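Local coordinates for protein pyrrolysyl-tRNA synthetase (PDB 3DSQ) that probably attaches pyrrolysine to its cognate tRNA at the expense of ATP, as a homodimeric class II aminoacyl-tRNA synthetase, at residues T182-R187 with M235-L240. Numbering follows the deposited sequence.
Sequences TPLEER and MGPHFL
The guanidinium of Arg187 lies across the side chain of Met235, whose SD sits over the centre of one face, 3.5 Å above the plane. Leu184 CD2 covers the opposite face at 3.4 Å, so the flat group is sandwiched between sulfur and methyl. Met235 gets there with CG anti to its backbone N (chi1 -169°) and a bend at chi3 that carries CE to 3.7 Å from Arg187 CB. In the guanidinium plane, Arg187 NH1 donates to Gly236 O at 2.9 Å, although the donor stands well above the carbonyl plane rather than on a lone pair. Arg187 NE turns back to Leu184 O, 3.1 Å away, an oxygen that also accepts from Arg187 N. Leu184 CD2 further meets Pro237 CD at 3.8 Å, beside the cis Gly236-Pro237 peptide. The contact joins the loop leading into helix 187-201 to strand 228-236, which pairs with antiparallel strand 250-256 in the mixed sheet of the class II synthetase core. With an alanine at Arg187, Gly236 O would probably lose this donor and a gap would be likely to open between Leu184 and Met235. Two N-H bonds and two covered faces probably restrict the guanidinium's rotation, its positive charge met by two neutral carbonyl oxygens, one from each segment.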
ATOM      1  N   THR B 182       0.014  28.040  -3.651  1.00 38.97           N
ATOM      2  CA  THR B 182       1.081  28.413  -4.570  1.00 40.14           C
ATOM      3  C   THR B 182       0.764  29.773  -5.192  1.00 39.74           C
ATOM      4  O   THR B 182      -0.372  30.021  -5.594  1.00 40.51           O
ATOM      5  CB  THR B 182       1.209  27.380  -5.716  1.00 39.95           C
ATOM      6  OG1 THR B 182       1.330  26.065  -5.162  1.00 38.83           O
ATOM      7  CG2 THR B 182       2.430  27.677  -6.573  1.00 40.01           C
ATOM      8  N   PRO B 183       1.757  30.678  -5.264  1.00 40.69           N
ATOM      9  CA  PRO B 183       1.515  32.000  -5.862  1.00 40.39           C
ATOM     10  C   PRO B 183       1.190  31.763  -7.334  1.00 39.87           C
ATOM     11  O   PRO B 183       1.944  31.073  -8.019  1.00 40.42           O
ATOM     12  CB  PRO B 183       2.862  32.710  -5.696  1.00 40.85           C
ATOM     13  CG  PRO B 183       3.507  31.999  -4.533  1.00 39.94           C
ATOM     14  CD  PRO B 183       3.144  30.562  -4.781  1.00 40.81           C
ATOM     15  N   LEU B 184       0.077  32.313  -7.820  1.00 39.74           N
ATOM     16  CA  LEU B 184      -0.318  32.125  -9.219  1.00 38.98           C
ATOM     17  C   LEU B 184       0.844  32.153 -10.209  1.00 39.63           C
ATOM     18  O   LEU B 184       1.030  31.223 -11.000  1.00 40.08           O
ATOM     19  CB  LEU B 184      -1.333  33.189  -9.642  1.00 37.97           C
ATOM     20  CG  LEU B 184      -2.761  33.110  -9.093  1.00 37.72           C
ATOM     21  CD1 LEU B 184      -3.553  34.313  -9.589  1.00 35.48           C
ATOM     22  CD2 LEU B 184      -3.420  31.820  -9.532  1.00 34.96           C
ATOM     23  N   GLU B 185       1.626  33.224 -10.152  1.00 40.79           N
ATOM     24  CA  GLU B 185       2.758  33.415 -11.052  1.00 41.44           C
ATOM     25  C   GLU B 185       3.847  32.357 -10.948  1.00 40.94           C
ATOM     26  O   GLU B 185       4.715  32.281 -11.817  1.00 39.64           O
ATOM     27  CB  GLU B 185       3.376  34.791 -10.818  1.00 43.03           C
ATOM     28  CG  GLU B 185       4.094  34.920  -9.496  1.00 45.89           C
ATOM     29  CD  GLU B 185       3.630  36.122  -8.704  1.00 48.70           C
ATOM     30  OE1 GLU B 185       3.701  37.254  -9.239  1.00 51.72           O
ATOM     31  OE2 GLU B 185       3.195  35.936  -7.547  1.00 47.41           O
ATOM     32  N   GLU B 186       3.811  31.541  -9.897  1.00 40.88           N
ATOM     33  CA  GLU B 186       4.826  30.501  -9.731  1.00 41.18           C
ATOM     34  C   GLU B 186       4.311  29.079  -9.954  1.00 40.60           C
ATOM     35  O   GLU B 186       5.075  28.122  -9.861  1.00 42.30           O
ATOM     36  CB  GLU B 186       5.460  30.602  -8.341  1.00 41.15           C
ATOM     37  CG  GLU B 186       6.082  31.962  -8.057  1.00 43.02           C
ATOM     38  CD  GLU B 186       6.747  32.039  -6.695  1.00 43.82           C
ATOM     39  OE1 GLU B 186       7.082  33.167  -6.275  1.00 47.50           O
ATOM     40  OE2 GLU B 186       6.939  30.984  -6.048  1.00 43.10           O
ATOM     41  N   ARG B 187       3.026  28.940 -10.261  1.00 39.44           N
ATOM     42  CA  ARG B 187       2.434  27.621 -10.473  1.00 38.78           C
ATOM     43  C   ARG B 187       3.196  26.745 -11.464  1.00 39.50           C
ATOM     44  O   ARG B 187       3.600  25.629 -11.128  1.00 38.45           O
ATOM     45  CB  ARG B 187       0.980  27.765 -10.916  1.00 37.30           C
ATOM     46  CG  ARG B 187       0.070  28.310  -9.825  1.00 37.27           C
ATOM     47  CD  ARG B 187      -1.357  28.462 -10.317  1.00 36.37           C
ATOM     48  NE  ARG B 187      -1.443  29.411 -11.422  1.00 35.66           N
ATOM     49  CZ  ARG B 187      -2.559  29.686 -12.087  1.00 36.92           C
ATOM     50  NH1 ARG B 187      -3.697  29.084 -11.763  1.00 35.99           N
ATOM     51  NH2 ARG B 187      -2.537  30.559 -13.084  1.00 36.81           N
ATOM     52  N   MET B 235      -3.737  22.300 -12.126  1.00 39.11           N
ATOM     53  CA  MET B 235      -3.535  23.614 -11.534  1.00 38.21           C
ATOM     54  C   MET B 235      -4.821  24.278 -11.035  1.00 37.67           C
ATOM     55  O   MET B 235      -5.876  24.149 -11.650  1.00 38.66           O
ATOM     56  CB  MET B 235      -2.887  24.484 -12.611  1.00 40.37           C
ATOM     57  CG  MET B 235      -2.331  25.815 -12.194  1.00 41.73           C
ATOM     58  SD  MET B 235      -1.623  26.613 -13.662  1.00 41.70           S
ATOM     59  CE  MET B 235      -0.067  25.724 -13.814  1.00 38.97           C
ATOM     60  N   GLY B 236      -4.720  24.995  -9.921  1.00 37.10           N
ATOM     61  CA  GLY B 236      -5.864  25.705  -9.377  1.00 38.11           C
ATOM     62  C   GLY B 236      -5.600  27.207  -9.378  1.00 37.97           C
ATOM     63  O   GLY B 236      -4.440  27.623  -9.396  1.00 37.74           O
ATOM     64  N   PRO B 237      -6.642  28.056  -9.342  1.00 38.55           N
ATOM     65  CA  PRO B 237      -8.072  27.729  -9.299  1.00 38.19           C
ATOM     66  C   PRO B 237      -8.517  26.834 -10.444  1.00 37.31           C
ATOM     67  O   PRO B 237      -8.202  27.082 -11.607  1.00 34.72           O
ATOM     68  CB  PRO B 237      -8.740  29.100  -9.344  1.00 39.45           C
ATOM     69  CG  PRO B 237      -7.726  29.985  -8.666  1.00 38.82           C
ATOM     70  CD  PRO B 237      -6.445  29.516  -9.302  1.00 38.32           C
ATOM     71  N   HIS B 238      -9.258  25.793 -10.087  1.00 39.60           N
ATOM     72  CA  HIS B 238      -9.771  24.810 -11.036  1.00 39.93           C
ATOM     73  C   HIS B 238     -11.299  24.814 -10.974  1.00 38.50           C
ATOM     74  O   HIS B 238     -11.881  25.328 -10.028  1.00 38.44           O
ATOM     75  CB  HIS B 238      -9.218  23.427 -10.655  1.00 42.52           C
ATOM     76  CG  HIS B 238      -9.582  22.332 -11.610  1.00 45.42           C
ATOM     77  ND1 HIS B 238     -10.875  21.878 -11.768  1.00 46.43           N
ATOM     78  CD2 HIS B 238      -8.818  21.593 -12.449  1.00 46.45           C
ATOM     79  CE1 HIS B 238     -10.892  20.907 -12.665  1.00 47.30           C
ATOM     80  NE2 HIS B 238      -9.657  20.714 -13.092  1.00 48.68           N
ATOM     81  N   PHE B 239     -11.932  24.233 -11.983  1.00 40.48           N
ATOM     82  CA  PHE B 239     -13.387  24.153 -12.070  1.00 42.56           C
ATOM     83  C   PHE B 239     -14.014  23.401 -10.900  1.00 43.29           C
ATOM     84  O   PHE B 239     -15.096  23.756 -10.438  1.00 42.77           O
ATOM     85  CB  PHE B 239     -13.773  23.478 -13.387  1.00 47.34           C
ATOM     86  CG  PHE B 239     -15.232  23.114 -13.491  1.00 52.41           C
ATOM     87  CD1 PHE B 239     -16.225  24.049 -13.201  1.00 53.78           C
ATOM     88  CD2 PHE B 239     -15.612  21.844 -13.920  1.00 53.50           C
ATOM     89  CE1 PHE B 239     -17.577  23.724 -13.340  1.00 55.32           C
ATOM     90  CE2 PHE B 239     -16.964  21.509 -14.063  1.00 54.97           C
ATOM     91  CZ  PHE B 239     -17.946  22.452 -13.774  1.00 54.83           C
ATOM     92  N   LEU B 240     -13.330  22.366 -10.420  1.00 43.13           N
ATOM     93  CA  LEU B 240     -13.838  21.568  -9.307  1.00 42.77           C
ATOM     94  C   LEU B 240     -13.658  22.226  -7.933  1.00 42.36           C
ATOM     95  O   LEU B 240     -14.346  21.865  -6.984  1.00 41.31           O
ATOM     96  CB  LEU B 240     -13.158  20.194  -9.290  1.00 43.25           C
ATOM     97  CG  LEU B 240     -13.301  19.296 -10.519  1.00 44.32           C
ATOM     98  CD1 LEU B 240     -12.422  18.066 -10.339  1.00 42.82           C
ATOM     99  CD2 LEU B 240     -14.764  18.903 -10.721  1.00 43.05           C
TER